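Local coordinates for universal stress protein MJ0577 (Methanocaldococcus jannaschii, PDB 1MJH), which binds ATP together with a manganese ion as a homodimeric member of the universal stress protein A family, at residues E34-I47 / F97-E111. Residues are numbered along the deposited sequence; the frame is centred on the assembly and turned at random.
With ATP (adenosine-5'-triphosphate), chain F.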
loop_
_atom_site.group_PDB
_atom_site.type_symbol
_atom_site.label_atom_id
_atom_site.label_comp_id
_atom_site.label_asym_id
_atom_site.label_seq_id
_atom_site.Cartn_x
_atom_site.Cartn_y
_atom_site.Cartn_z
ATOM N N GLU B 34 -17.113 -3.334 10.472
ATOM C CA GLU B 34 -16.352 -3.053 9.262
ATOM C C GLU B 34 -16.888 -3.810 8.046
ATOM O O GLU B 34 -17.691 -4.745 8.146
ATOM C CB GLU B 34 -14.854 -3.302 9.317
ATOM C CG GLU B 34 -13.932 -2.437 10.083
ATOM C CD GLU B 34 -13.472 -2.925 11.438
ATOM O OE1 GLU B 34 -13.538 -4.148 11.703
ATOM O OE2 GLU B 34 -13.027 -2.021 12.196
ATOM N N GLU B 35 -16.536 -3.235 6.887
ATOM C CA GLU B 35 -17.161 -3.765 5.678
ATOM C C GLU B 35 -16.124 -4.038 4.591
ATOM O O GLU B 35 -15.184 -3.264 4.527
ATOM C CB GLU B 35 -18.120 -2.681 5.184
ATOM C CG GLU B 35 -18.927 -3.087 3.970
ATOM C CD GLU B 35 -20.221 -2.259 3.916
ATOM O OE1 GLU B 35 -20.243 -1.124 4.401
ATOM O OE2 GLU B 35 -21.205 -2.801 3.380
ATOM N N VAL B 36 -16.312 -5.114 3.855
ATOM C CA VAL B 36 -15.423 -5.365 2.712
ATOM C C VAL B 36 -16.219 -5.303 1.429
ATOM O O VAL B 36 -17.269 -5.980 1.276
ATOM C CB VAL B 36 -14.681 -6.720 2.802
ATOM C CG1 VAL B 36 -13.849 -6.953 1.534
ATOM C CG2 VAL B 36 -13.801 -6.706 4.031
ATOM N N ILE B 37 -15.747 -4.575 0.415
ATOM C CA ILE B 37 -16.231 -4.619 -0.934
ATOM C C ILE B 37 -15.402 -5.685 -1.677
ATOM O O ILE B 37 -14.213 -5.445 -1.824
ATOM C CB ILE B 37 -16.138 -3.283 -1.700
ATOM C CG1 ILE B 37 -16.721 -2.134 -0.907
ATOM C CG2 ILE B 37 -16.826 -3.418 -3.068
ATOM C CD1 ILE B 37 -18.100 -2.352 -0.280
ATOM N N LEU B 38 -16.025 -6.846 -1.973
ATOM C CA LEU B 38 -15.219 -7.911 -2.600
ATOM C C LEU B 38 -15.457 -7.898 -4.072
ATOM O O LEU B 38 -16.617 -8.016 -4.547
ATOM C CB LEU B 38 -15.696 -9.241 -1.930
ATOM C CG LEU B 38 -15.207 -10.489 -2.678
ATOM C CD1 LEU B 38 -13.688 -10.667 -2.426
ATOM C CD2 LEU B 38 -15.890 -11.750 -2.120
ATOM N N LEU B 39 -14.401 -7.608 -4.828
ATOM C CA LEU B 39 -14.581 -7.352 -6.256
ATOM C C LEU B 39 -13.789 -8.229 -7.191
ATOM O O LEU B 39 -12.594 -8.354 -6.974
ATOM C CB LEU B 39 -14.155 -5.858 -6.463
ATOM C CG LEU B 39 -14.083 -5.441 -7.923
ATOM C CD1 LEU B 39 -15.453 -5.478 -8.620
ATOM C CD2 LEU B 39 -13.563 -3.980 -7.986
ATOM N N HIS B 40 -14.421 -8.832 -8.204
ATOM C CA HIS B 40 -13.717 -9.494 -9.283
ATOM C C HIS B 40 -14.130 -8.889 -10.622
ATOM O O HIS B 40 -15.346 -8.637 -10.810
ATOM C CB HIS B 40 -13.957 -11.039 -9.290
ATOM C CG HIS B 40 -13.223 -11.662 -10.441
ATOM N ND1 HIS B 40 -13.755 -12.233 -11.562
ATOM C CD2 HIS B 40 -11.916 -11.797 -10.635
ATOM C CE1 HIS B 40 -12.787 -12.683 -12.364
ATOM N NE2 HIS B 40 -11.608 -12.418 -11.807
ATOM N N VAL B 41 -13.123 -8.577 -11.432
ATOM C CA VAL B 41 -13.395 -8.011 -12.756
ATOM C C VAL B 41 -13.106 -9.074 -13.794
ATOM O O VAL B 41 -11.980 -9.533 -14.019
ATOM C CB VAL B 41 -12.532 -6.777 -13.110
ATOM C CG1 VAL B 41 -12.861 -6.179 -14.481
ATOM C CG2 VAL B 41 -12.772 -5.727 -12.045
ATOM N N ILE B 42 -14.161 -9.366 -14.601
ATOM C CA ILE B 42 -13.911 -10.147 -15.813
ATOM C C ILE B 42 -13.321 -9.284 -16.916
ATOM O O ILE B 42 -13.960 -8.304 -17.332
ATOM C CB ILE B 42 -15.248 -10.724 -16.373
ATOM C CG1 ILE B 42 -15.951 -11.472 -15.251
ATOM C CG2 ILE B 42 -14.999 -11.610 -17.582
ATOM C CD1 ILE B 42 -15.160 -12.556 -14.589
ATOM N N ASP B 43 -12.070 -9.530 -17.342
ATOM C CA ASP B 43 -11.425 -8.665 -18.312
ATOM C C ASP B 43 -12.167 -8.719 -19.652
ATOM O O ASP B 43 -12.203 -9.797 -20.255
ATOM C CB ASP B 43 -9.965 -9.088 -18.478
ATOM C CG ASP B 43 -9.156 -8.065 -19.255
ATOM O OD1 ASP B 43 -9.761 -7.329 -20.064
ATOM O OD2 ASP B 43 -7.934 -7.990 -19.044
ATOM N N GLU B 44 -12.707 -7.601 -20.096
ATOM C CA GLU B 44 -13.378 -7.551 -21.394
ATOM C C GLU B 44 -12.425 -7.651 -22.582
ATOM O O GLU B 44 -12.876 -8.004 -23.677
ATOM C CB GLU B 44 -14.115 -6.210 -21.568
ATOM C CG GLU B 44 -13.105 -5.066 -21.667
ATOM C CD GLU B 44 -13.739 -3.712 -21.884
ATOM O OE1 GLU B 44 -14.712 -3.390 -21.165
ATOM O OE2 GLU B 44 -13.236 -2.990 -22.764
ATOM N N ARG B 45 -11.178 -7.219 -22.441
ATOM C CA ARG B 45 -10.204 -7.248 -23.527
ATOM C C ARG B 45 -9.885 -8.686 -23.918
ATOM O O ARG B 45 -9.752 -9.017 -25.091
ATOM C CB ARG B 45 -8.930 -6.495 -23.147
ATOM C CG ARG B 45 -9.178 -5.040 -22.764
ATOM C CD ARG B 45 -7.909 -4.395 -22.218
ATOM N NE ARG B 45 -7.525 -5.000 -20.948
ATOM C CZ ARG B 45 -6.477 -4.676 -20.205
ATOM N NH1 ARG B 45 -5.647 -3.717 -20.588
ATOM N NH2 ARG B 45 -6.269 -5.328 -19.067
ATOM N N GLU B 46 -9.799 -9.557 -22.923
ATOM C CA GLU B 46 -9.574 -10.977 -23.139
ATOM C C GLU B 46 -10.756 -11.612 -23.851
ATOM O O GLU B 46 -10.566 -12.215 -24.909
ATOM C CB GLU B 46 -9.278 -11.698 -21.822
ATOM C CG GLU B 46 -7.963 -11.242 -21.199
ATOM C CD GLU B 46 -6.790 -11.431 -22.144
ATOM O OE1 GLU B 46 -6.692 -12.514 -22.762
ATOM O OE2 GLU B 46 -5.972 -10.495 -22.276
ATOM N N ILE B 47 -11.976 -11.357 -23.386
ATOM C CA ILE B 47 -13.166 -11.883 -24.064
ATOM C C ILE B 47 -13.057 -11.666 -25.569
ATOM O O ILE B 47 -13.227 -12.607 -26.349
ATOM C CB ILE B 47 -14.456 -11.281 -23.485
ATOM C CG1 ILE B 47 -14.550 -11.592 -21.987
ATOM C CG2 ILE B 47 -15.666 -11.827 -24.234
ATOM C CD1 ILE B 47 -15.755 -11.011 -21.284
ATOM N N PHE B 97 -16.969 -9.424 9.176
ATOM C CA PHE B 97 -17.226 -8.351 8.217
ATOM C C PHE B 97 -18.619 -8.461 7.597
ATOM O O PHE B 97 -19.117 -9.539 7.294
ATOM C CB PHE B 97 -16.253 -8.364 7.025
ATOM C CG PHE B 97 -14.833 -7.961 7.279
ATOM C CD1 PHE B 97 -14.491 -6.663 7.482
ATOM C CD2 PHE B 97 -13.839 -8.940 7.252
ATOM C CE1 PHE B 97 -13.168 -6.246 7.674
ATOM C CE2 PHE B 97 -12.524 -8.555 7.468
ATOM C CZ PHE B 97 -12.200 -7.237 7.662
ATOM N N LYS B 98 -19.094 -7.273 7.158
ATOM C CA LYS B 98 -20.222 -7.239 6.223
ATOM C C LYS B 98 -19.576 -7.263 4.846
ATOM O O LYS B 98 -18.612 -6.507 4.649
ATOM C CB LYS B 98 -21.055 -5.963 6.359
ATOM C CG LYS B 98 -22.256 -5.844 5.438
ATOM C CD LYS B 98 -22.813 -4.420 5.621
ATOM C CE LYS B 98 -24.080 -4.179 4.822
ATOM N NZ LYS B 98 -24.614 -2.806 5.081
ATOM N N VAL B 99 -20.061 -8.050 3.904
ATOM C CA VAL B 99 -19.420 -8.142 2.603
ATOM C C VAL B 99 -20.374 -7.858 1.454
ATOM O O VAL B 99 -21.441 -8.490 1.334
ATOM C CB VAL B 99 -18.857 -9.584 2.383
ATOM C CG1 VAL B 99 -18.227 -9.675 0.985
ATOM C CG2 VAL B 99 -17.948 -10.042 3.506
ATOM N N LYS B 100 -19.955 -6.923 0.601
ATOM C CA LYS B 100 -20.686 -6.643 -0.615
ATOM C C LYS B 100 -19.879 -7.227 -1.771
ATOM O O LYS B 100 -18.827 -6.677 -2.145
ATOM C CB LYS B 100 -20.843 -5.149 -0.874
ATOM C CG LYS B 100 -21.608 -4.851 -2.168
ATOM C CD LYS B 100 -21.917 -3.365 -2.358
ATOM C CE LYS B 100 -22.625 -3.115 -3.679
ATOM N NZ LYS B 100 -22.928 -1.658 -3.899
ATOM N N ASP B 101 -20.420 -8.314 -2.349
ATOM C CA ASP B 101 -19.659 -8.933 -3.448
ATOM C C ASP B 101 -20.084 -8.427 -4.809
ATOM O O ASP B 101 -21.286 -8.286 -5.145
ATOM C CB ASP B 101 -19.767 -10.457 -3.369
ATOM C CG ASP B 101 -21.213 -10.927 -3.257
ATOM O OD1 ASP B 101 -21.981 -10.377 -2.464
ATOM O OD2 ASP B 101 -21.549 -11.893 -3.970
ATOM N N ILE B 102 -19.137 -8.028 -5.639
ATOM C CA ILE B 102 -19.356 -7.534 -6.992
ATOM C C ILE B 102 -18.558 -8.254 -8.055
ATOM O O ILE B 102 -17.335 -8.434 -7.959
ATOM C CB ILE B 102 -18.960 -6.020 -7.042
ATOM C CG1 ILE B 102 -19.753 -5.214 -6.014
ATOM C CG2 ILE B 102 -19.096 -5.458 -8.452
ATOM C CD1 ILE B 102 -19.243 -3.779 -5.827
ATOM N N ILE B 103 -19.201 -8.697 -9.138
ATOM C CA ILE B 103 -18.584 -9.241 -10.313
ATOM C C ILE B 103 -18.985 -8.338 -11.481
ATOM O O ILE B 103 -20.175 -8.064 -11.647
ATOM C CB ILE B 103 -18.927 -10.686 -10.674
ATOM C CG1 ILE B 103 -18.532 -11.613 -9.516
ATOM C CG2 ILE B 103 -18.293 -11.119 -11.985
ATOM C CD1 ILE B 103 -19.171 -12.984 -9.645
ATOM N N VAL B 104 -18.005 -7.816 -12.200
ATOM C CA VAL B 104 -18.323 -6.908 -13.289
ATOM C C VAL B 104 -17.426 -7.191 -14.479
ATOM O O VAL B 104 -16.302 -7.677 -14.294
ATOM C CB VAL B 104 -18.192 -5.460 -12.803
ATOM C CG1 VAL B 104 -16.732 -5.187 -12.410
ATOM C CG2 VAL B 104 -18.674 -4.419 -13.807
ATOM N N VAL B 105 -17.954 -7.039 -15.687
ATOM C CA VAL B 105 -17.150 -7.245 -16.897
ATOM C C VAL B 105 -16.554 -5.887 -17.252
ATOM O O VAL B 105 -17.264 -4.873 -17.329
ATOM C CB VAL B 105 -17.961 -7.779 -18.115
ATOM C CG1 VAL B 105 -17.056 -7.877 -19.350
ATOM C CG2 VAL B 105 -18.565 -9.149 -17.857
ATOM N N GLY B 106 -15.243 -5.813 -17.519
ATOM C CA GLY B 106 -14.678 -4.507 -17.862
ATOM C C GLY B 106 -13.136 -4.553 -17.811
ATOM O O GLY B 106 -12.585 -5.625 -17.984
ATOM N N ILE B 107 -12.531 -3.398 -17.818
ATOM C CA ILE B 107 -11.054 -3.330 -17.739
ATOM C C ILE B 107 -10.721 -3.362 -16.244
ATOM O O ILE B 107 -11.097 -2.452 -15.520
ATOM C CB ILE B 107 -10.622 -2.017 -18.409
ATOM C CG1 ILE B 107 -11.069 -1.930 -19.885
ATOM C CG2 ILE B 107 -9.095 -1.947 -18.363
ATOM C CD1 ILE B 107 -10.705 -0.613 -20.549
ATOM N N PRO B 108 -9.951 -4.339 -15.738
ATOM C CA PRO B 108 -9.741 -4.455 -14.302
ATOM C C PRO B 108 -9.248 -3.197 -13.630
ATOM O O PRO B 108 -9.847 -2.761 -12.620
ATOM C CB PRO B 108 -8.702 -5.590 -14.197
ATOM C CG PRO B 108 -9.202 -6.488 -15.341
ATOM C CD PRO B 108 -9.442 -5.507 -16.495
ATOM N N HIS B 109 -8.169 -2.546 -14.093
ATOM C CA HIS B 109 -7.680 -1.408 -13.308
ATOM C C HIS B 109 -8.670 -0.242 -13.279
ATOM O O HIS B 109 -8.851 0.389 -12.246
ATOM C CB HIS B 109 -6.296 -0.926 -13.767
ATOM C CG HIS B 109 -6.275 -0.131 -15.052
ATOM N ND1 HIS B 109 -6.064 -0.719 -16.279
ATOM C CD2 HIS B 109 -6.416 1.197 -15.279
ATOM C CE1 HIS B 109 -6.075 0.209 -17.241
ATOM N NE2 HIS B 109 -6.294 1.340 -16.650
ATOM N N GLU B 110 -9.405 -0.084 -14.378
ATOM C CA GLU B 110 -10.413 1.004 -14.410
ATOM C C GLU B 110 -11.575 0.760 -13.495
ATOM O O GLU B 110 -12.022 1.670 -12.807
ATOM C CB GLU B 110 -10.884 1.197 -15.868
ATOM C CG GLU B 110 -9.775 1.652 -16.795
ATOM C CD GLU B 110 -10.197 2.143 -18.165
ATOM O OE1 GLU B 110 -11.349 1.928 -18.585
ATOM O OE2 GLU B 110 -9.374 2.762 -18.877
ATOM N N GLU B 111 -12.069 -0.500 -13.417
ATOM C CA GLU B 111 -13.166 -0.790 -12.529
ATOM C C GLU B 111 -12.778 -0.717 -11.076
ATOM O O GLU B 111 -13.586 -0.329 -10.213
ATOM C CB GLU B 111 -13.779 -2.187 -12.837
ATOM C CG GLU B 111 -14.394 -2.248 -14.236
ATOM C CD GLU B 111 -15.730 -1.513 -14.250
ATOM O OE1 GLU B 111 -16.354 -1.257 -13.216
ATOM O OE2 GLU B 111 -16.109 -1.200 -15.399
HETATM P PG ATP F . -0.302 -8.470 -15.430
HETATM O O1G ATP F . 0.158 -7.062 -15.588
HETATM O O2G ATP F . -1.727 -8.487 -15.398
HETATM O O3G ATP F . 0.231 -9.367 -16.466
HETATM P PB ATP F . -0.071 -9.811 -12.811
HETATM O O1B ATP F . 1.078 -10.569 -12.299
HETATM O O2B ATP F . -1.168 -10.715 -13.174
HETATM O O3B ATP F . 0.381 -8.904 -14.015
HETATM P PA ATP F . -1.860 -7.846 -11.458
HETATM O O1A ATP F . -1.426 -6.473 -11.534
HETATM O O2A ATP F . -2.914 -8.261 -12.319
HETATM O O3A ATP F . -0.531 -8.787 -11.678
HETATM O "O5'" ATP F . -2.299 -8.385 -10.042
HETATM C "C5'" ATP F . -2.150 -7.480 -8.919
HETATM C "C4'" ATP F . -3.405 -7.529 -8.068
HETATM O "O4'" ATP F . -4.479 -6.850 -8.833
HETATM C "C3'" ATP F . -3.996 -8.898 -7.770
HETATM O "O3'" ATP F . -3.337 -9.570 -6.687
HETATM C "C2'" ATP F . -5.462 -8.506 -7.456
HETATM O "O2'" ATP F . -5.528 -7.982 -6.114
HETATM C "C1'" ATP F . -5.706 -7.402 -8.517
HETATM N N9 ATP F . -6.365 -7.888 -9.722
HETATM C C8 ATP F . -5.825 -8.261 -10.903
HETATM N N7 ATP F . -6.716 -8.574 -11.825
HETATM C C5 ATP F . -7.873 -8.452 -11.214
HETATM C C6 ATP F . -9.160 -8.656 -11.684
HETATM N N6 ATP F . -9.376 -9.072 -12.932
HETATM N N1 ATP F . -10.153 -8.438 -10.828
HETATM C C2 ATP F . -9.920 -7.992 -9.551
HETATM N N3 ATP F . -8.712 -7.758 -9.009
HETATM C C4 ATP F . -7.757 -8.048 -9.922
#
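Strands 35-43 and 98-106 run parallel, joined by ten backbone hydrogen bonds from Lys98 N to Glu34 O through to Glu44 N to Gly106 O. The last reaches its acceptor off-axis, Glu44 N lying above the carbonyl plane of Gly106, where strand 35-43 turns into helix 44-47. Gly106 has backbone angles that call for glycine, and a CB would strike Glu111.

Apolar contacts line both faces. Val36 CG2 stands over the Phe97 ring, 3.6 Å from its centroid; it is the methyl opposite the carbonyl carbon, because CG1 takes the place anti to the backbone N (chi1 176°). On the other face Leu39 CD1 meets Ile102 CG2 at 3.6 Å, and Val41 CG1 rests on Pro108 CG at 3.8 Å.

Val41 also reads the adenine edge: its N donates to ATP N1 (3.0 Å) and its O accepts from ATP N6 (2.9 Å), while Pro108 CG packs against N6.

Among charges, Glu35 and Lys98 lie side by side in a long salt bridge. Asp43 N-caps helix 44-47, its OD1 accepting from Arg45 N (2.8 Å) and, weakly, from Arg45 NE, its OD2 pairing with Arg45 NH2 (3.1 Å); one guanidinium face lies over Ile107 CG2. An alanine here would lose the cap and the carboxylate's grip on the guanidinium, which is likely to be left free to turn away from Ile107.

Strand 98-106 is outermost in the chain's sheet; strand 7-11 flanks 35-43 on its other side, and helix 66-95 touches Val99 and Ile47.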